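Local coordinates for CELL division control protein 6 (Pyrobaculum aerophilum, PDB 1FNN) that binds ADP and magnesium as an AAA+ ATPase of the Cdc6/Cdc18 family and is probably involved in regulating DNA replication, at residues A[7-12]-A[203-208]; A[17-22]-A[57-62]; A[225-230]-A[241-246]. All blocks are in the same frame, centred on the assembly; numbering follows the deposited sequence.

Overall arrangement
From the N terminus, the chain first runs through residues 7-12, which pack on helix 195-209; contact 1 thereby closes a loop of some 190 residues that contains all the strands of the parallel sheet. Nested inside it, contact 2 closes a much shorter loop, bringing residues 17-22 to the start of helix 57-68. Contact 3 follows in series, joining helix 217-227 to helix 240-256 within the lid. Contacts 1 and 2 meet through the salt bridge of Asp-204 with Arg-18, and contacts 1 and 3 through Ile-244, which packs on both Arg-205 and Phe-10. All three touch ADP, which thus lies where the N-terminal arm, P-loop helix and lid converge.

Contact 1: residues A[7-12]-A[203-208]; sequences DSVFSP and LDRAKA. With ADP (adenosine-5'-diphosphate), chain D.
The guanidinium group of Arg-205 is gripped along its edge, with the backbone carbonyl of Val-9 near its plane and the ADP ribose hydroxyl O2' in it. NH1 of Arg-205 donates to O of Val-9 at 2.9 Å, meeting the oxygen almost head-on (C=O...N angle 175°) although the N-H itself is bent. NH2 of the same arginine forks to two ADP atoms, N3 of the adenine and O2' of the ribose, each 2.9 Å away, so one nitrogen ties base and sugar together. A water in the guanidinium plane accepts from NH1 and also bonds to O of Ser-11 and to the ribose hydroxyls. These bonds fix the rotation of the group.

The Phe-10 ring, turned 50° from the guanidinium plane, has CG1 of Val-9 over the rim of one face, while its CE2 lies 4.1 Å from CB of Arg-205. With CG1 of Val-9 anti to the backbone N (chi1 164°), that methyl runs beside the arginine chain, 3.9 Å from CD of Arg-205, and CG2 is left to meet CB of Ala-208 at 4.0 Å.

The short 3-10 turn 7-10 is thus laid against helix 195-209 of the lid, and helix 240-256 packs against the same two side chains: its Tyr-248 stacks with the Phe-10 ring, and Ile-244 touches both Phe-10 and Arg-205.

Contact 2: residues A[17-22]-A[57-62]; sequences KRLPHR and KTVTLR. With MG (magnesium ion), chain C; ADP (adenosine-5'-diphosphate), chain D.
Leu-19 and Arg-22, on the N-terminal loop, rest on Val-59 and Thr-60 of helix 57-68, whose first residues hold the phosphates of ADP. Lys-57 opens the helix by gripping one oxygen twice: its backbone N donates to O2B of ADP at 2.8 Å and its NZ, curled back by bends at chi3 and chi4, reaches the same O2B at 3.1 Å. Thr-58 follows with its backbone N on O1B of ADP and its OG1 on magnesium at 2.1 Å; O1B and four waters complete six ligands, and Asp-132 hydrogen-bonds the threonine OG1 from the second shell.

Val-59 donates its N to O1A of ADP at 2.8 Å, and its side chain turns to the loop. CG1 sits between the backbone N and the carbonyl carbon (chi1 79°), where it meets CD2 of Leu-19 tip to tip at 3.7 Å. That same leucine methyl lies 3.7 Å from N1 of the adenine, so it bridges base and helix.

At Thr-60 the other leucine branch arrives, CD1 of Leu-19 lying 3.7 Å from CA of Thr-60. Arg-22 crosses this threonine at about a right angle, its aliphatic stem beside OG1, which is hydrogen-bonded to O of Gly-56.

The type II turn from Leu-19 to Arg-22 presents O of Pro-20 to the adenine amino group N6 at 3.0 Å. Backbone amides and a lysine on the phosphates, with the next threonine on magnesium, are the hallmark of the Walker A P-loop of AAA+ ATPases; here the N-terminal loop adds the hold on the adenine.

Contact 3: residues A[225-230]-A[241-246]; sequences DITGAQ and RLAIDI. With ADP (adenosine-5'-diphosphate), chain D.
Thr-227, in the last turn of helix 217-227, presses its side chain onto three residues of helix 240-256, and it does so without a hydrogen bond between the two segments. Its OG1 lies 3.4 Å from CB of Ala-243, where the small alanine lets the helices come close: the CA atoms of Thr-227 and Ala-243 are 6.0 Å apart. The methyl CG2 rests over the two larger neighbours, 4.0 Å from CD2 of Leu-242 and 3.9 Å from CD1 of Ile-246, the last of these met tip to tip.

The threonine's first torsion explains this division. OG1 stands between the backbone N and the carbonyl carbon (chi1 52°), where it is hydrogen-bonded to O of Ile-223 one turn earlier, so the hydroxyl is satisfied within its own helix while CG2 is aimed at the aliphatic pair. A serine here would keep the hydroxyl but would probably open a gap over Leu-242 and Ile-246, both left without the methyl they pack against.

This helix-on-helix seam belongs to the lid of the AAA+ ATPase, the helical region that closes over the nucleotide. Another flank of helix 240-256 faces ADP: CD1 of Ile-244 lies 3.5 Å from O4' of the ribose, and CB of Arg-241 packs 3.8 Å from C5' of the same nucleotide.

Further out, the guanidinium of Arg-241 makes a weak salt bridge along the helix, NH1 to OD2 of Asp-245 at 3.4 Å, with the carboxylate oxygen at the edge of the group and in its plane. Asp-245 has a second basic partner in Arg-249. Around the seam, Ile-198 of helix 195-209 touches both Thr-227 and Ala-243, while Val-274 of helix 264-274 packs on Leu-242 and Ile-246.

Contact 1: residues A[7-12]-A[203-208]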
# COMPACT_ATOMS: atom_id res chain seq x y z
N ASP A 7 12.55 -13.38 7.19
CA ASP A 7 11.79 -13.07 6.02
C ASP A 7 10.28 -13.12 6.16
O ASP A 7 9.60 -12.45 5.36
CB ASP A 7 12.15 -13.98 4.84
CG ASP A 7 11.69 -15.42 4.93
OD1 ASP A 7 10.58 -15.83 4.61
OD2 ASP A 7 12.46 -16.27 5.34
N SER A 8 9.71 -13.77 7.20
CA SER A 8 8.26 -13.82 7.32
C SER A 8 7.71 -12.43 7.58
O SER A 8 6.56 -12.09 7.27
CB SER A 8 7.82 -14.78 8.46
OG SER A 8 8.14 -14.15 9.71
N VAL A 9 8.51 -11.55 8.15
CA VAL A 9 8.18 -10.15 8.41
C VAL A 9 7.92 -9.36 7.12
O VAL A 9 7.09 -8.43 7.11
CB VAL A 9 9.38 -9.55 9.18
CG1 VAL A 9 9.37 -8.03 9.19
CG2 VAL A 9 9.43 -10.11 10.59
N PHE A 10 8.30 -9.88 5.97
CA PHE A 10 8.07 -9.29 4.67
C PHE A 10 6.98 -9.96 3.88
O PHE A 10 6.64 -9.52 2.77
CB PHE A 10 9.42 -9.36 3.86
CG PHE A 10 10.38 -8.50 4.63
CD1 PHE A 10 11.31 -9.06 5.50
CD2 PHE A 10 10.35 -7.12 4.49
CE1 PHE A 10 12.18 -8.28 6.20
CE2 PHE A 10 11.24 -6.32 5.20
CZ PHE A 10 12.15 -6.90 6.06
N SER A 11 6.32 -11.00 4.45
CA SER A 11 5.27 -11.58 3.60
C SER A 11 3.98 -10.83 3.80
O SER A 11 3.70 -10.23 4.84
CB SER A 11 5.03 -13.08 3.87
OG SER A 11 4.65 -13.14 5.22
N PRO A 12 3.13 -10.88 2.78
CA PRO A 12 1.83 -10.24 2.76
C PRO A 12 0.95 -10.54 3.95
O PRO A 12 0.22 -9.67 4.41
CB PRO A 12 1.13 -10.85 1.53
CG PRO A 12 2.27 -11.16 0.61
CD PRO A 12 3.37 -11.65 1.53
N LEU A 203 10.60 1.24 9.15
CA LEU A 203 11.57 1.08 10.22
C LEU A 203 11.15 -0.11 11.12
O LEU A 203 11.99 -0.85 11.65
CB LEU A 203 11.62 2.40 11.00
CG LEU A 203 12.63 2.43 12.14
CD1 LEU A 203 14.03 2.08 11.65
CD2 LEU A 203 12.62 3.77 12.87
N ASP A 204 9.84 -0.20 11.38
CA ASP A 204 9.32 -1.35 12.14
C ASP A 204 9.70 -2.65 11.47
O ASP A 204 10.17 -3.61 12.13
CB ASP A 204 7.80 -1.19 12.32
CG ASP A 204 7.38 -0.39 13.51
OD1 ASP A 204 6.17 -0.19 13.75
OD2 ASP A 204 8.25 0.08 14.28
N ARG A 205 9.42 -2.82 10.16
CA ARG A 205 9.80 -4.01 9.44
C ARG A 205 11.30 -4.28 9.50
O ARG A 205 11.74 -5.46 9.63
CB ARG A 205 9.35 -4.02 7.96
CG ARG A 205 7.82 -3.79 7.80
CD ARG A 205 7.06 -5.07 8.30
NE ARG A 205 5.63 -4.71 8.35
CZ ARG A 205 4.71 -5.40 7.69
NH1 ARG A 205 5.03 -6.45 6.95
NH2 ARG A 205 3.45 -5.00 7.79
N ALA A 206 12.11 -3.22 9.31
CA ALA A 206 13.56 -3.43 9.35
C ALA A 206 13.98 -3.94 10.73
O ALA A 206 14.82 -4.83 10.87
CB ALA A 206 14.35 -2.15 9.01
N LYS A 207 13.51 -3.31 11.78
CA LYS A 207 13.91 -3.72 13.13
C LYS A 207 13.52 -5.17 13.42
O LYS A 207 14.34 -5.91 13.95
CB LYS A 207 13.24 -2.83 14.18
CG LYS A 207 14.01 -1.53 14.40
CD LYS A 207 13.12 -0.62 15.25
CE LYS A 207 13.76 0.76 15.36
NZ LYS A 207 12.93 1.67 16.19
N ALA A 208 12.37 -5.61 12.93
CA ALA A 208 11.90 -6.98 13.14
C ALA A 208 12.50 -7.99 12.21
O ALA A 208 12.59 -9.18 12.57
CB ALA A 208 10.37 -7.00 12.96
PB ADP D . -4.80 -2.95 1.79
O1B ADP D . -5.90 -3.97 2.04
O2B ADP D . -5.15 -1.62 2.15
O3B ADP D . -4.59 -3.09 0.35
PA ADP D . -2.77 -4.07 3.44
O1A ADP D . -3.58 -4.21 4.66
O2A ADP D . -2.56 -5.36 2.79
O3A ADP D . -3.42 -3.06 2.48
O5' ADP D . -1.28 -3.48 3.77
C5' ADP D . -0.32 -3.64 2.74
C4' ADP D . 0.98 -4.07 3.43
O4' ADP D . 1.38 -3.04 4.31
C3' ADP D . 0.86 -5.32 4.30
O3' ADP D . 2.11 -5.99 4.29
C2' ADP D . 0.50 -4.69 5.60
O2' ADP D . 0.81 -5.53 6.72
C1' ADP D . 1.45 -3.48 5.61
N9 ADP D . 0.84 -2.47 6.38
C8 ADP D . -0.14 -1.62 5.96
N7 ADP D . -0.37 -0.61 6.74
C5 ADP D . 0.54 -0.81 7.77
C6 ADP D . 0.80 -0.10 8.95
N6 ADP D . 0.11 0.99 9.26
N1 ADP D . 1.74 -0.56 9.78
C2 ADP D . 2.39 -1.66 9.46
N3 ADP D . 2.25 -2.44 8.38
C4 ADP D . 1.28 -1.94 7.56
O HOH W 1 2.61 -8.16 6.03

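Contact 2: residues A[17-22]-A[57-62]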
# COMPACT_ATOMS: atom_id res chain seq x y z
N LYS A 17 3.13 -6.13 15.11
CA LYS A 17 2.67 -5.83 16.45
C LYS A 17 1.94 -4.50 16.49
O LYS A 17 1.08 -4.28 17.34
CB LYS A 17 3.86 -5.76 17.42
CG LYS A 17 3.47 -5.51 18.87
CD LYS A 17 4.61 -5.93 19.79
CE LYS A 17 4.39 -5.47 21.23
NZ LYS A 17 5.67 -5.44 21.99
N ARG A 18 2.53 -3.49 15.84
CA ARG A 18 1.84 -2.21 15.81
C ARG A 18 1.58 -1.78 14.37
O ARG A 18 2.16 -2.26 13.37
CB ARG A 18 2.60 -1.19 16.67
CG ARG A 18 4.09 -1.22 16.42
CD ARG A 18 4.86 -1.44 17.71
NE ARG A 18 5.97 -2.38 17.49
CZ ARG A 18 7.14 -2.08 16.98
NH1 ARG A 18 7.42 -0.83 16.61
NH2 ARG A 18 8.05 -3.03 16.83
N LEU A 19 0.57 -0.95 14.25
CA LEU A 19 0.07 -0.33 13.05
C LEU A 19 0.14 1.19 13.24
O LEU A 19 -0.86 1.90 13.34
CB LEU A 19 -1.35 -0.78 12.72
CG LEU A 19 -1.62 -2.24 12.37
CD1 LEU A 19 -3.09 -2.46 11.99
CD2 LEU A 19 -0.73 -2.80 11.27
N PRO A 20 1.35 1.74 13.06
CA PRO A 20 1.54 3.18 13.22
C PRO A 20 0.74 3.86 12.16
O PRO A 20 0.66 3.41 11.01
CB PRO A 20 3.05 3.39 13.10
CG PRO A 20 3.55 2.18 12.34
CD PRO A 20 2.64 1.06 12.87
N HIS A 21 0.10 4.98 12.50
CA HIS A 21 -0.70 5.80 11.60
C HIS A 21 -2.05 5.18 11.30
O HIS A 21 -2.81 5.76 10.52
CB HIS A 21 0.10 6.20 10.33
CG HIS A 21 1.40 6.85 10.78
ND1 HIS A 21 1.48 8.08 11.40
CD2 HIS A 21 2.67 6.38 10.68
CE1 HIS A 21 2.75 8.34 11.65
NE2 HIS A 21 3.52 7.32 11.23
N ARG A 22 -2.42 4.06 11.95
CA ARG A 22 -3.77 3.50 11.73
C ARG A 22 -4.52 3.39 13.05
O ARG A 22 -5.54 2.70 13.16
CB ARG A 22 -3.71 2.13 11.06
CG ARG A 22 -3.26 2.17 9.58
CD ARG A 22 -4.31 2.92 8.81
NE ARG A 22 -4.18 3.28 7.43
CZ ARG A 22 -3.94 4.52 7.00
NH1 ARG A 22 -3.81 5.51 7.88
NH2 ARG A 22 -3.84 4.73 5.70
N LYS A 57 -6.02 -1.50 4.83
CA LYS A 57 -7.41 -1.86 5.12
C LYS A 57 -7.47 -3.30 5.69
O LYS A 57 -7.98 -3.51 6.77
CB LYS A 57 -8.28 -1.67 3.89
CG LYS A 57 -8.23 -0.25 3.25
CD LYS A 57 -9.14 -0.16 2.04
CE LYS A 57 -8.76 -1.12 0.89
NZ LYS A 57 -7.44 -0.70 0.34
N THR A 58 -6.91 -4.27 4.98
CA THR A 58 -6.95 -5.67 5.39
C THR A 58 -6.20 -5.87 6.68
O THR A 58 -6.72 -6.52 7.62
CB THR A 58 -6.33 -6.59 4.32
OG1 THR A 58 -7.17 -6.47 3.17
CG2 THR A 58 -6.29 -8.07 4.77
N VAL A 59 -5.00 -5.26 6.78
CA VAL A 59 -4.22 -5.47 7.98
C VAL A 59 -4.93 -4.87 9.20
O VAL A 59 -4.82 -5.45 10.30
CB VAL A 59 -2.76 -4.97 7.92
CG1 VAL A 59 -2.59 -3.47 8.11
CG2 VAL A 59 -1.94 -5.72 8.98
N THR A 60 -5.56 -3.72 9.02
CA THR A 60 -6.27 -3.08 10.14
C THR A 60 -7.41 -3.95 10.68
O THR A 60 -7.58 -4.18 11.89
CB THR A 60 -6.76 -1.68 9.72
OG1 THR A 60 -5.56 -0.85 9.60
CG2 THR A 60 -7.68 -1.09 10.79
N LEU A 61 -8.18 -4.51 9.77
CA LEU A 61 -9.24 -5.45 10.10
C LEU A 61 -8.71 -6.74 10.75
O LEU A 61 -9.25 -7.26 11.73
CB LEU A 61 -9.85 -5.85 8.77
CG LEU A 61 -11.15 -5.26 8.31
CD1 LEU A 61 -11.34 -5.77 6.88
CD2 LEU A 61 -12.25 -5.61 9.30
N ARG A 62 -7.57 -7.26 10.27
CA ARG A 62 -6.98 -8.45 10.86
C ARG A 62 -6.52 -8.16 12.27
O ARG A 62 -6.61 -9.01 13.17
CB ARG A 62 -5.83 -9.04 10.00
CG ARG A 62 -6.47 -9.64 8.72
CD ARG A 62 -5.55 -10.70 8.17
NE ARG A 62 -6.03 -11.47 7.07
CZ ARG A 62 -6.92 -12.42 6.90
NH1 ARG A 62 -7.66 -12.96 7.86
NH2 ARG A 62 -7.09 -12.90 5.67
MG MG C . -6.54 -5.59 1.34
PB ADP D . -4.80 -2.95 1.79
O1B ADP D . -5.90 -3.97 2.04
O2B ADP D . -5.15 -1.62 2.15
O3B ADP D . -4.59 -3.09 0.35
PA ADP D . -2.77 -4.07 3.44
O1A ADP D . -3.58 -4.21 4.66
O2A ADP D . -2.56 -5.36 2.79
O3A ADP D . -3.42 -3.06 2.48
O5' ADP D . -1.28 -3.48 3.77
C5' ADP D . -0.32 -3.64 2.74
C4' ADP D . 0.98 -4.07 3.43
O4' ADP D . 1.38 -3.04 4.31
C3' ADP D . 0.86 -5.32 4.30
O3' ADP D . 2.11 -5.99 4.29
C2' ADP D . 0.50 -4.69 5.60
O2' ADP D . 0.81 -5.53 6.72
C1' ADP D . 1.45 -3.48 5.61
N9 ADP D . 0.84 -2.47 6.38
C8 ADP D . -0.14 -1.62 5.96
N7 ADP D . -0.37 -0.61 6.74
C5 ADP D . 0.54 -0.81 7.77
C6 ADP D . 0.80 -0.10 8.95
N6 ADP D . 0.11 0.99 9.26
N1 ADP D . 1.74 -0.56 9.78
C2 ADP D . 2.39 -1.66 9.46
N3 ADP D . 2.25 -2.44 8.38
C4 ADP D . 1.28 -1.94 7.56
O HOH W 2 -8.45 -4.87 1.07
O HOH W 3 -7.06 -7.38 0.41
O HOH W 4 -6.01 -4.94 -0.71
O HOH W 5 -4.67 -6.77 1.51

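Contact 3: residues A[225-230]-A[241-246]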
# COMPACT_ATOMS: atom_id res chain seq x y z
N ASP A 225 10.63 7.93 0.06
CA ASP A 225 10.59 9.04 -0.90
C ASP A 225 10.11 8.55 -2.24
O ASP A 225 9.42 9.30 -2.93
CB ASP A 225 11.95 9.76 -1.06
CG ASP A 225 12.15 10.66 0.15
OD1 ASP A 225 11.11 10.93 0.78
OD2 ASP A 225 13.27 11.08 0.45
N ILE A 226 10.35 7.29 -2.59
CA ILE A 226 9.86 6.74 -3.84
C ILE A 226 8.37 6.44 -3.74
O ILE A 226 7.73 6.26 -4.78
CB ILE A 226 10.57 5.40 -4.16
CG1 ILE A 226 12.08 5.53 -4.32
CG2 ILE A 226 10.02 4.75 -5.41
CD1 ILE A 226 12.72 4.14 -4.39
N THR A 227 7.92 5.97 -2.57
CA THR A 227 6.56 5.42 -2.49
C THR A 227 5.55 6.27 -1.77
O THR A 227 4.36 6.04 -1.99
CB THR A 227 6.65 4.04 -1.75
OG1 THR A 227 7.35 4.21 -0.50
CG2 THR A 227 7.48 3.06 -2.55
N GLY A 228 5.93 7.10 -0.81
CA GLY A 228 4.98 7.83 0.00
C GLY A 228 4.30 8.98 -0.75
O GLY A 228 4.75 9.35 -1.86
N ALA A 229 3.05 9.26 -0.37
CA ALA A 229 2.31 10.34 -1.01
C ALA A 229 2.74 11.68 -0.44
O ALA A 229 2.95 11.87 0.77
CB ALA A 229 0.81 10.15 -0.82
N GLN A 230 2.93 12.66 -1.34
CA GLN A 230 3.30 13.98 -0.79
C GLN A 230 2.08 14.69 -0.26
O GLN A 230 2.09 15.14 0.89
CB GLN A 230 4.09 14.77 -1.82
CG GLN A 230 5.54 14.25 -1.72
CD GLN A 230 6.49 15.16 -2.45
OE1 GLN A 230 6.16 16.34 -2.64
NE2 GLN A 230 7.64 14.67 -2.87
N ARG A 241 2.36 -1.69 0.77
CA ARG A 241 2.77 -3.01 0.25
C ARG A 241 4.03 -2.84 -0.60
O ARG A 241 4.99 -3.62 -0.64
CB ARG A 241 1.62 -3.61 -0.56
CG ARG A 241 1.92 -5.06 -0.94
CD ARG A 241 1.05 -5.60 -2.04
NE ARG A 241 1.19 -4.93 -3.31
CZ ARG A 241 2.20 -4.82 -4.15
NH1 ARG A 241 3.40 -5.37 -3.96
NH2 ARG A 241 2.00 -4.11 -5.25
N LEU A 242 3.89 -1.90 -1.56
CA LEU A 242 5.01 -1.62 -2.48
C LEU A 242 6.24 -1.23 -1.72
O LEU A 242 7.32 -1.70 -2.08
CB LEU A 242 4.55 -0.45 -3.39
CG LEU A 242 5.57 0.06 -4.41
CD1 LEU A 242 5.93 -1.05 -5.37
CD2 LEU A 242 4.97 1.30 -5.12
N ALA A 243 6.14 -0.35 -0.71
CA ALA A 243 7.31 0.07 0.03
C ALA A 243 7.97 -1.11 0.72
O ALA A 243 9.19 -1.27 0.67
CB ALA A 243 7.01 1.19 1.01
N ILE A 244 7.15 -1.98 1.35
CA ILE A 244 7.76 -3.16 2.03
C ILE A 244 8.36 -4.12 1.03
O ILE A 244 9.42 -4.73 1.20
CB ILE A 244 6.66 -3.84 2.90
CG1 ILE A 244 6.22 -2.88 4.01
CG2 ILE A 244 7.23 -5.17 3.44
CD1 ILE A 244 4.87 -3.20 4.68
N ASP A 245 7.74 -4.30 -0.13
CA ASP A 245 8.25 -5.16 -1.18
C ASP A 245 9.61 -4.63 -1.66
O ASP A 245 10.57 -5.39 -1.78
CB ASP A 245 7.20 -5.17 -2.29
CG ASP A 245 7.40 -6.01 -3.51
OD1 ASP A 245 8.26 -6.89 -3.58
OD2 ASP A 245 6.70 -5.86 -4.53
N ILE A 246 9.74 -3.28 -1.79
CA ILE A 246 11.03 -2.75 -2.22
C ILE A 246 12.09 -2.95 -1.16
O ILE A 246 13.24 -3.25 -1.51
CB ILE A 246 10.89 -1.23 -2.61
CG1 ILE A 246 10.12 -1.17 -3.95
CG2 ILE A 246 12.29 -0.63 -2.68
CD1 ILE A 246 9.59 0.28 -4.21
PB ADP D . -4.80 -2.95 1.79
O1B ADP D . -5.90 -3.97 2.04
O2B ADP D . -5.15 -1.62 2.15
O3B ADP D . -4.59 -3.09 0.35
PA ADP D . -2.77 -4.07 3.44
O1A ADP D . -3.58 -4.21 4.66
O2A ADP D . -2.56 -5.36 2.79
O3A ADP D . -3.42 -3.06 2.48
O5' ADP D . -1.28 -3.48 3.77
C5' ADP D . -0.32 -3.64 2.74
C4' ADP D . 0.98 -4.07 3.43
O4' ADP D . 1.38 -3.04 4.31
C3' ADP D . 0.86 -5.32 4.30
O3' ADP D . 2.11 -5.99 4.29
C2' ADP D . 0.50 -4.69 5.60
O2' ADP D . 0.81 -5.53 6.72
C1' ADP D . 1.45 -3.48 5.61
N9 ADP D . 0.84 -2.47 6.38
C8 ADP D . -0.14 -1.62 5.96
N7 ADP D . -0.37 -0.61 6.74
C5 ADP D . 0.54 -0.81 7.77
C6 ADP D . 0.80 -0.10 8.95
N6 ADP D . 0.11 0.99 9.26
N1 ADP D . 1.74 -0.56 9.78
C2 ADP D . 2.39 -1.66 9.46
N3 ADP D . 2.25 -2.44 8.38
C4 ADP D . 1.28 -1.94 7.56